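Local atomic coordinates of putative tRNA (Adenine(37)-N6)-methyltransferase (Pseudomonas aeruginosa, PDB entry 7BTU), a protein that probably methylates the threonylcarbamoyladenosine at position 37 of tRNA, with S-adenosyl-L-methionine as the methyl donor. Residues 91-94 against 95-98; 114-117 against 118-121; 149-152 against 153-156. All blocks are in the same frame, centred on the assembly; numbering follows the deposited sequence.

Contact 1 of 3, residues 91-94 against 95-98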
loop_
_atom_site.group_PDB
_atom_site.type_symbol
_atom_site.label_atom_id
_atom_site.label_comp_id
_atom_site.label_asym_id
_atom_site.label_seq_id
_atom_site.Cartn_x
_atom_site.Cartn_y
_atom_site.Cartn_z
ATOM N N LEU B 91 -7.779 15.039 -13.709
ATOM C CA LEU B 91 -7.445 13.625 -13.642
ATOM C C LEU B 91 -8.565 12.865 -12.944
ATOM O O LEU B 91 -9.270 13.423 -12.103
ATOM C CB LEU B 91 -6.137 13.408 -12.872
ATOM C CG LEU B 91 -4.897 13.951 -13.579
ATOM C CD1 LEU B 91 -3.703 13.744 -12.663
ATOM C CD2 LEU B 91 -4.711 13.211 -14.891
ATOM N N GLY B 92 -8.717 11.585 -13.296
ATOM C CA GLY B 92 -9.630 10.733 -12.568
ATOM C C GLY B 92 -9.176 10.489 -11.140
ATOM O O GLY B 92 -7.984 10.417 -10.839
ATOM N N VAL B 93 -10.143 10.363 -10.234
ATOM C CA VAL B 93 -9.780 10.173 -8.831
ATOM C C VAL B 93 -8.907 8.930 -8.672
ATOM O O VAL B 93 -7.978 8.909 -7.853
ATOM C CB VAL B 93 -11.053 10.095 -7.948
ATOM C CG1 VAL B 93 -11.877 8.860 -8.295
ATOM C CG2 VAL B 93 -10.684 10.080 -6.423
ATOM N N PHE B 94 -9.148 7.906 -9.480
ATOM C CA PHE B 94 -8.386 6.665 -9.370
ATOM C C PHE B 94 -7.004 6.775 -9.999
ATOM O O PHE B 94 -6.211 5.833 -9.874
ATOM C CB PHE B 94 -9.176 5.515 -10.009
ATOM C CG PHE B 94 -10.460 5.227 -9.295
ATOM C CD1 PHE B 94 -10.481 5.112 -7.915
ATOM C CD2 PHE B 94 -11.652 5.073 -9.993
ATOM C CE1 PHE B 94 -11.714 4.798 -7.232
ATOM C CE2 PHE B 94 -12.838 4.773 -9.325
ATOM C CZ PHE B 94 -12.884 4.662 -7.958
ATOM N N ALA B 95 -6.718 7.888 -10.671
ATOM C CA ALA B 95 -5.384 8.173 -11.172
ATOM C C ALA B 95 -4.579 9.025 -10.188
ATOM O O ALA B 95 -3.472 9.465 -10.518
ATOM C CB ALA B 95 -5.487 8.891 -12.529
ATOM N N THR B 96 -5.129 9.274 -9.000
ATOM C CA THR B 96 -4.555 10.177 -8.020
ATOM C C THR B 96 -4.577 9.547 -6.647
ATOM O O THR B 96 -5.284 8.557 -6.371
ATOM C CB THR B 96 -5.336 11.504 -7.899
ATOM O OG1 THR B 96 -6.528 11.249 -7.130
ATOM C CG2 THR B 96 -5.709 12.104 -9.261
ATOM N N ARG B 97 -3.803 10.172 -5.777
ATOM C CA ARG B 97 -3.854 9.902 -4.351
ATOM C C ARG B 97 -4.618 11.004 -3.619
ATOM O O ARG B 97 -4.333 11.293 -2.450
ATOM C CB ARG B 97 -2.434 9.765 -3.799
ATOM C CG ARG B 97 -1.655 8.633 -4.397
ATOM C CD ARG B 97 -0.191 8.759 -3.994
ATOM N NE ARG B 97 0.549 7.586 -4.432
ATOM C CZ ARG B 97 0.469 6.379 -3.878
ATOM N NH1 ARG B 97 -0.311 6.154 -2.811
ATOM N NH2 ARG B 97 1.167 5.401 -4.401
ATOM N N ALA B 98 -5.591 11.619 -4.296
ATOM C CA ALA B 98 -6.370 12.671 -3.668
ATOM C C ALA B 98 -7.026 12.141 -2.404
ATOM O O ALA B 98 -7.347 10.950 -2.299
ATOM C CB ALA B 98 -7.438 13.176 -4.627
#

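Contact 2 of 3, residues 114-117 against 118-121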
loop_
_atom_site.group_PDB
_atom_site.type_symbol
_atom_site.label_atom_id
_atom_site.label_comp_id
_atom_site.label_asym_id
_atom_site.label_seq_id
_atom_site.Cartn_x
_atom_site.Cartn_y
_atom_site.Cartn_z
ATOM N N GLY B 114 10.415 1.794 16.445
ATOM C CA GLY B 114 10.388 0.844 17.548
ATOM C C GLY B 114 8.958 0.726 18.042
ATOM O O GLY B 114 8.052 1.405 17.551
ATOM N N PHE B 115 8.770 -0.128 19.042
ATOM C CA PHE B 115 7.415 -0.302 19.526
ATOM C C PHE B 115 7.437 -0.854 20.940
ATOM O O PHE B 115 8.451 -1.375 21.415
ATOM C CB PHE B 115 6.632 -1.246 18.612
ATOM C CG PHE B 115 7.197 -2.635 18.532
ATOM C CD1 PHE B 115 8.159 -2.946 17.572
ATOM C CD2 PHE B 115 6.758 -3.642 19.397
ATOM C CE1 PHE B 115 8.704 -4.227 17.480
ATOM C CE2 PHE B 115 7.275 -4.947 19.284
ATOM C CZ PHE B 115 8.240 -5.233 18.316
ATOM N N GLU B 116 6.284 -0.748 21.595
ATOM C CA GLU B 116 6.043 -1.399 22.869
ATOM C C GLU B 116 4.563 -1.740 22.872
ATOM O O GLU B 116 3.848 -1.414 21.920
ATOM C CB GLU B 116 6.423 -0.498 24.060
ATOM C CG GLU B 116 5.509 0.771 24.158
ATOM C CD GLU B 116 5.896 1.678 25.331
ATOM O OE1 GLU B 116 6.907 1.392 25.981
ATOM O OE2 GLU B 116 5.227 2.696 25.568
ATOM N N ALA B 117 4.099 -2.419 23.923
ATOM C CA ALA B 117 2.664 -2.699 24.022
ATOM C C ALA B 117 1.840 -1.433 23.817
ATOM O O ALA B 117 2.041 -0.435 24.508
ATOM C CB ALA B 117 2.352 -3.305 25.392
ATOM N N GLY B 118 0.950 -1.446 22.838
ATOM C CA GLY B 118 0.043 -0.338 22.665
ATOM C C GLY B 118 0.603 0.873 21.935
ATOM O O GLY B 118 -0.124 1.859 21.766
ATOM N N ARG B 119 1.821 0.808 21.409
ATOM C CA ARG B 119 2.356 2.015 20.763
ATOM C C ARG B 119 3.436 1.670 19.738
ATOM O O ARG B 119 4.377 0.914 20.055
ATOM C CB ARG B 119 2.915 2.933 21.857
ATOM C CG ARG B 119 3.762 4.103 21.346
ATOM C CD ARG B 119 4.195 5.049 22.490
ATOM N NE ARG B 119 3.067 5.608 23.224
ATOM C CZ ARG B 119 2.621 5.163 24.394
ATOM N NH1 ARG B 119 3.196 4.126 24.987
ATOM N NH2 ARG B 119 1.580 5.760 24.965
ATOM N N LEU B 120 3.343 2.271 18.542
ATOM C CA LEU B 120 4.424 2.280 17.562
ATOM C C LEU B 120 5.043 3.671 17.544
ATOM O O LEU B 120 4.307 4.675 17.528
ATOM C CB LEU B 120 3.925 2.002 16.138
ATOM C CG LEU B 120 3.099 0.732 15.849
ATOM C CD1 LEU B 120 2.891 0.594 14.326
ATOM C CD2 LEU B 120 3.795 -0.418 16.380
ATOM N N TRP B 121 6.369 3.716 17.483
ATOM C CA TRP B 121 7.144 4.948 17.250
ATOM C C TRP B 121 7.494 5.048 15.771
ATOM O O TRP B 121 8.096 4.131 15.211
ATOM C CB TRP B 121 8.441 4.955 18.076
ATOM C CG TRP B 121 8.191 5.461 19.384
ATOM C CD1 TRP B 121 8.057 6.794 19.746
ATOM C CD2 TRP B 121 7.967 4.700 20.561
ATOM N NE1 TRP B 121 7.803 6.884 21.077
ATOM C CE2 TRP B 121 7.729 5.620 21.608
ATOM C CE3 TRP B 121 7.980 3.338 20.848
ATOM C CZ2 TRP B 121 7.479 5.221 22.896
ATOM C CZ3 TRP B 121 7.746 2.942 22.144
ATOM C CH2 TRP B 121 7.495 3.877 23.155
#

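Contact 3 of 3, residues 149-152 against 153-156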
loop_
_atom_site.group_PDB
_atom_site.type_symbol
_atom_site.label_atom_id
_atom_site.label_comp_id
_atom_site.label_asym_id
_atom_site.label_seq_id
_atom_site.Cartn_x
_atom_site.Cartn_y
_atom_site.Cartn_z
ATOM N N ALA B 149 8.063 -0.282 -12.319
ATOM C CA ALA B 149 6.875 0.582 -12.356
ATOM C C ALA B 149 7.220 1.981 -12.881
ATOM O O ALA B 149 8.290 2.529 -12.608
ATOM C CB ALA B 149 6.208 0.679 -10.986
ATOM N N ARG B 150 6.295 2.543 -13.647
ATOM C CA ARG B 150 6.416 3.865 -14.250
ATOM C C ARG B 150 5.142 4.650 -13.991
ATOM O O ARG B 150 4.043 4.081 -13.980
ATOM C CB ARG B 150 6.648 3.747 -15.746
ATOM C CG ARG B 150 7.901 2.973 -16.106
ATOM C CD ARG B 150 9.145 3.685 -15.548
ATOM N NE ARG B 150 10.393 3.030 -15.948
ATOM C CZ ARG B 150 10.973 2.042 -15.266
ATOM N NH1 ARG B 150 10.420 1.581 -14.139
ATOM N NH2 ARG B 150 12.108 1.508 -15.712
ATOM N N ASN B 151 5.281 5.954 -13.768
ATOM C CA ASN B 151 4.101 6.791 -13.556
ATOM C C ASN B 151 4.395 8.159 -14.144
ATOM O O ASN B 151 5.153 8.914 -13.545
ATOM C CB ASN B 151 3.760 6.904 -12.075
ATOM C CG ASN B 151 2.523 7.781 -11.812
ATOM O OD1 ASN B 151 2.315 8.841 -12.445
ATOM N ND2 ASN B 151 1.725 7.366 -10.830
ATOM N N GLY B 152 3.786 8.465 -15.290
ATOM C CA GLY B 152 4.050 9.742 -15.930
ATOM C C GLY B 152 3.195 10.887 -15.459
ATOM O O GLY B 152 3.385 12.004 -15.944
ATOM N N ILE B 153 2.197 10.659 -14.597
ATOM C CA ILE B 153 1.406 11.810 -14.162
ATOM C C ILE B 153 1.864 12.345 -12.808
ATOM O O ILE B 153 1.611 13.515 -12.497
ATOM C CB ILE B 153 -0.105 11.520 -14.213
ATOM C CG1 ILE B 153 -0.439 10.141 -13.704
ATOM C CG2 ILE B 153 -0.641 11.622 -15.683
ATOM C CD1 ILE B 153 -1.911 10.031 -13.416
ATOM N N ALA B 154 2.522 11.532 -12.000
ATOM C CA ALA B 154 3.107 11.951 -10.737
ATOM C C ALA B 154 4.470 12.568 -11.023
ATOM O O ALA B 154 5.464 11.853 -11.198
ATOM C CB ALA B 154 3.232 10.781 -9.773
ATOM N N ASP B 155 4.530 13.887 -11.060
ATOM C CA ASP B 155 5.825 14.559 -11.141
ATOM C C ASP B 155 6.594 14.325 -9.842
ATOM O O ASP B 155 6.078 14.599 -8.752
ATOM C CB ASP B 155 5.638 16.050 -11.408
ATOM N N ALA B 156 7.796 13.753 -9.950
ATOM C CA ALA B 156 8.649 13.640 -8.779
ATOM C C ALA B 156 8.982 15.052 -8.301
ATOM O O ALA B 156 8.997 15.996 -9.094
ATOM C CB ALA B 156 9.917 12.845 -9.079
#

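Contact 1 of 3, residues 91-94 against 95-98
Val93 O is gripped twice by Thr96. The hydroxyl OG1 of Thr96 donates to Val93 O over 2.8 Å, and Thr96 N donates to the same oxygen over 3.1 Å. Both arrive from one face of the carbonyl plane, the hydroxyl only 25° off it and the amide well above. Arg101 NH2 brings Val93 O a further hydrogen bond. One residue earlier, Ala95 N donates to Gly92 O at 2.8 Å, again from above the carbonyl plane, so two successive turns run in 3-10 fashion out of strand 91-92. Thr96 OG1 also receives, taking the N-H of Ala98 at 3.0 Å in a fairly straight bond (164°); the hydroxyl thus both donates and accepts. With chi1 at 77°, the hydroxyl lies between the backbone N and the carbonyl carbon of its own residue, while the methyl CG2 turns back to meet Leu91 CB at 3.9 Å. Within 91-94, a methyl of Val93, CG1, sits over the centre of the Phe94 ring, 3.9 Å above its plane. The second subunit packs on this bend: its Ile14 touches Phe94, its Glu54 meets Ala95, and its Asp144 forms a salt bridge with Arg97. This is a short 3-10 turn leaving a strand and running into an ST turn, placed at the dimer interface.

Contact 2 of 3, residues 114-117 against 118-121
Gly114 to Ala117 and Gly118 to Trp121 form the end of a two-residue beta hairpin, the strand segments antiparallel at 164° with axes 4.7 Å apart. Trp121 N donates to Gly114 O, and Glu116 and Arg119 exchange both backbone bonds, leaving Phe115 and Leu120 as the non-hydrogen-bonded pair between. A type II turn reverses the chain, with Gly118 at its third position, where phi is positive. Phe115 CB meets Leu120 CD2 at 3.7 Å on one face, which Leu53 also covers. Glu116, Arg119 and Trp121 share the other face. Glu116 and Arg119 lie side by side, and a bend at chi3 (-58°) brings the guanidinium of Arg119 to the carboxylate: NH1 reaches OE2 of Glu116 at 2.6 Å in a salt bridge whose hydrogen bond is weak; the carboxylate and guanidinium planes stand 67° apart. Arg119 CD covers one face of the Trp121 indole, 3.3 Å above it toward the rim, while Glu116 CD approaches the ring edge, 3.5 Å from Trp121 CH2. Arg119 NH2 forms a second salt bridge, with Glu42 on the neighbouring strand 38-43. With a carboxylate on two of its nitrogens, the guanidinium would tend to keep both acids ionised, while its aliphatic part packs on the indole.

Contact 3 of 3, residues 149-152 against 153-156
Asn151 carries its CG anti to the backbone N (chi1 180°), and a chi2 of -40° then turns OD1 toward the two amides that follow Gly152. There the oxygen accepts twice: Ile153 N donates to Asn151 OD1 at 2.8 Å, and Ala154 N donates to Asn151 OD1 at 2.7 Å. The two bonds differ in character. Ile153 N lies in the plane of the side-chain carbonyl, but its N-H points rather obliquely, at 132°; Ala154 N stands above that plane, yet its N-H aims much straighter. Around the same oxygen close two apolar groups. Ile153 has its CG1 between the backbone N and the carbonyl carbon, which leaves CG1 3.3 Å from Asn151 OD1, and the methyl CB of Ala154 packs against the amide from 3.7 Å, measured to Asn151 CG. The bond to Ile153 N makes this an Asx turn, and the one to Ala154 N extends the grip by a residue; neither segment forms a regular helix. Just upstream, the side chain of Arg150 folds back on the chain that precedes it: NH1 donates to Ala149 O at 2.8 Å, with that oxygen almost in the guanidinium plane, and also to Ala147 O. The second subunit lies against the whole bend, its Gly55 touching Ile153, its Val140 touching Ala154, and Ser60 OG of that subunit bonding to Arg150 N. Asn151 ND2 donates to Tyr139 O of the second subunit, so both ends of the amide are employed: the oxygen holds the local turn, the nitrogen ties it to the partner chain, and the rotation of the group is fixed between them.

In the fold
The three contacts follow one another along the chain without nesting or crossing, and each closes a short local turn. Contact 1 bends the chain out of strand 91-92, in the small sheet shared with strand 78-79, toward barrel strand 105-116. Contact 2 turns that strand into 119-123, closing a hairpin of the barrel about 33 Å from contact 1, centre to centre, and away from the partner chain. Contact 3 shapes the loop between helix 141-144 and strand 162-165. Here the chain returns to the neighbourhood of contact 1: Ile153 CD1 packs on Ala95 O at 3.3 Å. Contacts 1 and 3 therefore form one patch against the second subunit.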